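Local coordinates for putative adenylate cyclase (Vibrio parahaemolyticus, PDB 2ACA), which is of uncertain function but, as a CYTH-family relative of class IV adenylate cyclases, probably binds a triphosphate such as ATP and may convert it to cyclic AMP, at residues L74-G79 against D83-T88; F123-D128 against V157-Q162. All coordinates share one frame; numbering follows the deposited sequence.

Both contacts use the same antiparallel sheet, which in CYTH proteins curves into a triphosphate tunnel. Interaction 1 is a hairpin that pairs strand 72-78 with strand 85-89. Interaction 2 packs helix 152-162 on strand 123-130, which has a neighbouring strand on either side. They lie on opposite sides of the chain's centre, with their own centres 20 Å apart. Their nearest atoms are about 10 Å apart and do not touch. In interaction 1 the side chain of Lys78 is about 4 Å from a bound phosphate ion, which may mark the anion pocket. Interaction 1 also reaches the second subunit, whereas interaction 2 meets no other chain.

Interaction 1: residues L74-G79 against D83-T88; sequences LWIVKG and DRCEAT
A beta hairpin joins strand 72-78 to strand 85-89 of the CYTH tunnel sheet, with Val77 and Glu86 as its central antiparallel hydrogen-bonded pair. Glu86 N donates a hydrogen bond to Val77 O at 2.9 Å, and the bond is almost straight (179° at the hydrogen). Val77 N returns an equally short bond to Glu86 O. Trp75 and Thr88 form the next such pair. Toward the turn, Gly79 N reaches Arg84 O at 2.8 Å. Gly79 has a phi of 87°, an angle glycine adopts easily.

Ile76, Lys78, Cys85 and Ala87 share one face. The Lys78 chain runs straight and then bends at its last torsion, chi4 -68°. This brings NZ to 3.4 Å from Cys85 SG, while Lys78 CG packs against the same sulfur. NZ also makes a long, weak ion pair with Glu12. A phosphate ion, probably from the crystallisation liquor, lies about 4 Å from the Lys78 side chain. Ile76 CG2 lies 3.9 Å from Cys85 SG.

The other face carries Trp75, Val77, Glu86 and Thr88. Thr88 CG2 meets the Trp75 ring obliquely, 3.6 Å from CE3. Thr88 OG1 bonds instead to Lys92 N of the second subunit, and the Trp75 ring stacks on Trp75 of that subunit. Arg84 stretches out, and its CD passes 3.4 Å from Gly79 O. Its guanidinium then grips Glu86 side-on. NE and NH2 both bond to Glu86 OE2, with NH2 the closer at 2.7 Å, and the carboxylate sits at the guanidinium edge.

The two faces thus differ in chemistry. The Lys78 face is consistent with an anion-binding tunnel wall, while the Trp75 face meets the second subunit. There, the double grip of Arg84 probably favours a charged Glu86 and limits rotation of its carboxylate.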
loop_
_atom_site.group_PDB
_atom_site.type_symbol
_atom_site.label_atom_id
_atom_site.label_comp_id
_atom_site.label_asym_id
_atom_site.label_seq_id
_atom_site.Cartn_x
_atom_site.Cartn_y
_atom_site.Cartn_z
ATOM N N LEU A 74 2.595 3.882 -6.471
ATOM C CA LEU A 74 1.458 4.342 -5.693
ATOM C C LEU A 74 0.206 3.506 -5.798
ATOM O O LEU A 74 -0.021 2.817 -6.777
ATOM C CB LEU A 74 1.106 5.779 -6.104
ATOM C CG LEU A 74 2.200 6.849 -5.970
ATOM C CD1 LEU A 74 2.027 7.901 -7.054
ATOM C CD2 LEU A 74 2.131 7.492 -4.586
ATOM N N TRP A 75 -0.598 3.589 -4.750
ATOM C CA TRP A 75 -1.889 2.930 -4.680
ATOM C C TRP A 75 -2.789 4.167 -4.623
ATOM O O TRP A 75 -2.654 4.998 -3.727
ATOM C CB TRP A 75 -1.955 2.060 -3.412
ATOM C CG TRP A 75 -3.322 1.666 -2.975
ATOM C CD1 TRP A 75 -4.457 1.634 -3.732
ATOM C CD2 TRP A 75 -3.701 1.242 -1.666
ATOM N NE1 TRP A 75 -5.521 1.220 -2.974
ATOM C CE2 TRP A 75 -5.084 0.970 -1.697
ATOM C CE3 TRP A 75 -3.000 1.062 -0.460
ATOM C CZ2 TRP A 75 -5.790 0.529 -0.572
ATOM C CZ3 TRP A 75 -3.698 0.626 0.658
ATOM C CH2 TRP A 75 -5.082 0.363 0.595
ATOM N N ILE A 76 -3.682 4.304 -5.601
ATOM C CA ILE A 76 -4.547 5.485 -5.697
ATOM C C ILE A 76 -6.035 5.235 -5.817
ATOM O O ILE A 76 -6.466 4.305 -6.497
ATOM C CB ILE A 76 -4.211 6.333 -6.966
ATOM C CG1 ILE A 76 -2.703 6.496 -7.134
ATOM C CG2 ILE A 76 -4.942 7.674 -6.920
ATOM C CD1 ILE A 76 -2.017 7.104 -5.986
ATOM N N VAL A 77 -6.821 6.095 -5.178
ATOM C CA VAL A 77 -8.270 6.029 -5.308
ATOM C C VAL A 77 -8.807 7.449 -5.519
ATOM O O VAL A 77 -8.584 8.338 -4.693
ATOM C CB VAL A 77 -8.946 5.411 -4.089
ATOM C CG1 VAL A 77 -10.438 5.419 -4.291
ATOM C CG2 VAL A 77 -8.464 3.983 -3.895
ATOM N N LYS A 78 -9.495 7.654 -6.641
ATOM C CA LYS A 78 -10.062 8.953 -6.978
ATOM C C LYS A 78 -11.575 8.912 -6.891
ATOM O O LYS A 78 -12.190 7.879 -7.177
ATOM C CB LYS A 78 -9.658 9.371 -8.396
ATOM C CG LYS A 78 -8.197 9.761 -8.560
ATOM C CD LYS A 78 -7.892 10.125 -10.006
ATOM C CE LYS A 78 -6.452 10.582 -10.201
ATOM N NZ LYS A 78 -6.180 11.893 -9.548
ATOM N N GLY A 79 -12.166 10.045 -6.508
ATOM C CA GLY A 79 -13.615 10.131 -6.387
ATOM C C GLY A 79 -14.116 9.692 -5.021
ATOM O O GLY A 79 -13.309 9.359 -4.149
ATOM N N ASP A 83 -13.178 16.467 -6.733
ATOM C CA ASP A 83 -11.815 16.809 -6.336
ATOM C C ASP A 83 -11.192 15.922 -5.257
ATOM O O ASP A 83 -10.207 16.315 -4.630
ATOM C CB ASP A 83 -11.785 18.255 -5.845
ATOM C CG ASP A 83 -12.771 18.500 -4.720
ATOM O OD1 ASP A 83 -13.992 18.464 -4.986
ATOM O OD2 ASP A 83 -12.330 18.712 -3.571
ATOM N N ARG A 84 -11.748 14.738 -5.031
ATOM C CA ARG A 84 -11.195 13.860 -4.007
ATOM C C ARG A 84 -10.213 12.850 -4.584
ATOM O O ARG A 84 -10.523 12.126 -5.534
ATOM C CB ARG A 84 -12.319 13.120 -3.262
ATOM C CG ARG A 84 -11.835 12.249 -2.096
ATOM C CD ARG A 84 -12.985 11.470 -1.459
ATOM N NE ARG A 84 -12.529 10.576 -0.396
ATOM C CZ ARG A 84 -13.320 9.753 0.293
ATOM N NH1 ARG A 84 -14.623 9.701 0.038
ATOM N NH2 ARG A 84 -12.808 8.976 1.242
ATOM N N CYS A 85 -9.021 12.812 -4.008
ATOM C CA CYS A 85 -7.999 11.880 -4.452
ATOM C C CYS A 85 -7.121 11.471 -3.280
ATOM O O CYS A 85 -6.519 12.311 -2.608
ATOM C CB CYS A 85 -7.137 12.510 -5.547
ATOM S SG CYS A 85 -5.821 11.439 -6.155
ATOM N N GLU A 86 -7.055 10.173 -3.028
ATOM C CA GLU A 86 -6.234 9.678 -1.940
ATOM C C GLU A 86 -5.194 8.707 -2.475
ATOM O O GLU A 86 -5.420 8.010 -3.463
ATOM C CB GLU A 86 -7.111 9.012 -0.880
ATOM C CG GLU A 86 -8.176 9.946 -0.330
ATOM C CD GLU A 86 -8.900 9.376 0.872
ATOM O OE1 GLU A 86 -8.251 9.184 1.922
ATOM O OE2 GLU A 86 -10.116 9.119 0.764
ATOM N N ALA A 87 -4.046 8.680 -1.823
ATOM C CA ALA A 87 -2.973 7.812 -2.251
ATOM C C ALA A 87 -2.000 7.534 -1.128
ATOM O O ALA A 87 -2.046 8.151 -0.072
ATOM C CB ALA A 87 -2.225 8.461 -3.392
ATOM N N THR A 88 -1.117 6.583 -1.384
ATOM C CA THR A 88 -0.062 6.248 -0.455
ATOM C C THR A 88 0.978 5.516 -1.265
ATOM O O THR A 88 0.643 4.769 -2.180
ATOM C CB THR A 88 -0.533 5.330 0.689
ATOM O OG1 THR A 88 0.577 5.057 1.552
ATOM C CG2 THR A 88 -1.060 4.013 0.148
#

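Interaction 2: residues F123-D128 against V157-Q162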
loop_
_atom_site.group_PDB
_atom_site.type_symbol
_atom_site.label_atom_id
_atom_site.label_comp_id
_atom_site.label_asym_id
_atom_site.label_seq_id
_atom_site.Cartn_x
_atom_site.Cartn_y
_atom_site.Cartn_z
ATOM N N PHE A 123 2.599 24.347 -6.139
ATOM C CA PHE A 123 1.865 23.877 -7.304
ATOM C C PHE A 123 2.696 22.901 -8.124
ATOM O O PHE A 123 3.911 23.059 -8.247
ATOM C CB PHE A 123 1.447 25.067 -8.165
ATOM C CG PHE A 123 0.547 26.030 -7.454
ATOM C CD1 PHE A 123 -0.718 25.636 -7.029
ATOM C CD2 PHE A 123 0.974 27.323 -7.179
ATOM C CE1 PHE A 123 -1.545 26.518 -6.337
ATOM C CE2 PHE A 123 0.158 28.214 -6.488
ATOM C CZ PHE A 123 -1.105 27.810 -6.066
ATOM N N HIS A 124 2.030 21.895 -8.686
ATOM C CA HIS A 124 2.698 20.880 -9.489
ATOM C C HIS A 124 2.431 21.073 -10.975
ATOM O O HIS A 124 1.326 21.430 -11.370
ATOM C CB HIS A 124 2.213 19.482 -9.093
ATOM C CG HIS A 124 2.377 19.167 -7.639
ATOM N ND1 HIS A 124 3.606 19.138 -7.017
ATOM C CD2 HIS A 124 1.466 18.855 -6.686
ATOM C CE1 HIS A 124 3.447 18.825 -5.743
ATOM N NE2 HIS A 124 2.157 18.649 -5.516
ATOM N N ILE A 125 3.447 20.844 -11.796
ATOM C CA ILE A 125 3.286 20.957 -13.232
ATOM C C ILE A 125 3.645 19.612 -13.835
ATOM O O ILE A 125 4.766 19.142 -13.667
ATOM C CB ILE A 125 4.221 22.013 -13.848
ATOM C CG1 ILE A 125 3.910 23.402 -13.281
ATOM C CG2 ILE A 125 4.068 21.996 -15.364
ATOM C CD1 ILE A 125 4.724 24.516 -13.924
ATOM N N THR A 126 2.695 18.990 -14.524
ATOM C CA THR A 126 2.924 17.690 -15.151
ATOM C C THR A 126 2.918 17.789 -16.676
ATOM O O THR A 126 2.004 18.354 -17.274
ATOM C CB THR A 126 1.842 16.662 -14.706
ATOM O OG1 THR A 126 1.924 16.473 -13.290
ATOM C CG2 THR A 126 2.053 15.308 -15.383
ATOM N N LEU A 127 3.943 17.231 -17.304
ATOM C CA LEU A 127 4.028 17.239 -18.757
ATOM C C LEU A 127 4.030 15.779 -19.228
ATOM O O LEU A 127 4.929 15.011 -18.894
ATOM C CB LEU A 127 5.301 17.970 -19.210
ATOM C CG LEU A 127 5.518 18.074 -20.723
ATOM C CD1 LEU A 127 4.371 18.858 -21.335
ATOM C CD2 LEU A 127 6.845 18.762 -21.037
ATOM N N ASP A 128 3.014 15.403 -20.001
ATOM C CA ASP A 128 2.874 14.038 -20.490
ATOM C C ASP A 128 2.931 13.923 -22.001
ATOM O O ASP A 128 2.620 14.873 -22.724
ATOM C CB ASP A 128 1.537 13.455 -20.025
ATOM C CG ASP A 128 1.450 13.322 -18.527
ATOM O OD1 ASP A 128 0.318 13.194 -18.012
ATOM O OD2 ASP A 128 2.508 13.340 -17.867
ATOM N N VAL A 157 -5.122 28.598 -12.734
ATOM C CA VAL A 157 -5.389 29.178 -14.044
ATOM C C VAL A 157 -4.334 30.251 -14.287
ATOM O O VAL A 157 -3.778 30.353 -15.381
ATOM C CB VAL A 157 -6.798 29.821 -14.110
ATOM C CG1 VAL A 157 -7.019 30.453 -15.481
ATOM C CG2 VAL A 157 -7.865 28.770 -13.844
ATOM N N ALA A 158 -4.054 31.040 -13.252
ATOM C CA ALA A 158 -3.050 32.095 -13.347
ATOM C C ALA A 158 -1.732 31.475 -13.791
ATOM O O ALA A 158 -1.119 31.911 -14.768
ATOM C CB ALA A 158 -2.875 32.779 -11.993
ATOM N N LEU A 159 -1.302 30.449 -13.062
ATOM C CA LEU A 159 -0.060 29.760 -13.385
ATOM C C LEU A 159 -0.121 29.250 -14.822
ATOM O O LEU A 159 0.829 29.412 -15.589
ATOM C CB LEU A 159 0.163 28.589 -12.418
ATOM C CG LEU A 159 1.461 27.788 -12.566
ATOM C CD1 LEU A 159 2.658 28.708 -12.390
ATOM C CD2 LEU A 159 1.492 26.665 -11.532
ATOM N N ALA A 160 -1.247 28.640 -15.181
ATOM C CA ALA A 160 -1.426 28.110 -16.528
ATOM C C ALA A 160 -1.212 29.212 -17.561
ATOM O O ALA A 160 -0.593 28.987 -18.604
ATOM C CB ALA A 160 -2.826 27.511 -16.678
ATOM N N GLN A 161 -1.725 30.403 -17.258
ATOM C CA GLN A 161 -1.603 31.546 -18.155
ATOM C C GLN A 161 -0.148 31.910 -18.414
ATOM O O GLN A 161 0.185 32.450 -19.470
ATOM C CB GLN A 161 -2.343 32.757 -17.582
ATOM C CG GLN A 161 -3.846 32.554 -17.429
ATOM C CD GLN A 161 -4.589 33.839 -17.089
ATOM O OE1 GLN A 161 -4.196 34.575 -16.184
ATOM N NE2 GLN A 161 -5.673 34.107 -17.810
ATOM N N GLN A 162 0.716 31.613 -17.448
ATOM C CA GLN A 162 2.136 31.907 -17.585
ATOM C C GLN A 162 2.751 31.110 -18.736
ATOM O O GLN A 162 3.703 31.564 -19.377
ATOM C CB GLN A 162 2.874 31.602 -16.277
ATOM C CG GLN A 162 2.463 32.500 -15.111
ATOM C CD GLN A 162 3.329 32.309 -13.872
ATOM O OE1 GLN A 162 4.554 32.430 -13.935
ATOM N NE2 GLN A 162 2.695 32.018 -12.738
#
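Leu159 CD2 is the one methyl that carries this contact. It rests 3.7 Å from Phe123 CB and meets the Phe123 ring only obliquely. Its second neighbour is Ile125 CG1, 4.4 Å away and so a looser touch. All three residues are buried, and no hydrogen bond crosses between the segments. The packing is purely apolar.

Leu159 points from its helix toward the strand. Its CG stands anti to the backbone N (chi1 -177°), which carries the methyl across to the two strand residues. Phe123 CA and Leu159 CA are 8.7 Å apart. Phe123 and Ile125 are two positions apart on an extended strand, and both point to the helix side. His124, between them, points away from the helix.

The strand belongs to the antiparallel sheet that forms the tunnel wall in CYTH proteins. Helix 152-162 lies against the side of that wall that bears Phe123 and Ile125. In the helix, Gln161 N bonds to Val157 O at 2.8 Å, spanning the turn that contains Leu159.

The next shell surrounds the three residues. Phe123 also packs on Tyr152 and Arg155, earlier in the same helix, and on Ile141. Phe139 of strand 134-143 touches both Ile125 and Leu159, so the neighbouring strand shares in the packing, and Phe25 of helix 22-30 touches Ile125 as well. Backbone bonds hold Ile125 to Phe118 and His124 to Ala140, tying strand 123-130 to its neighbours in the sheet.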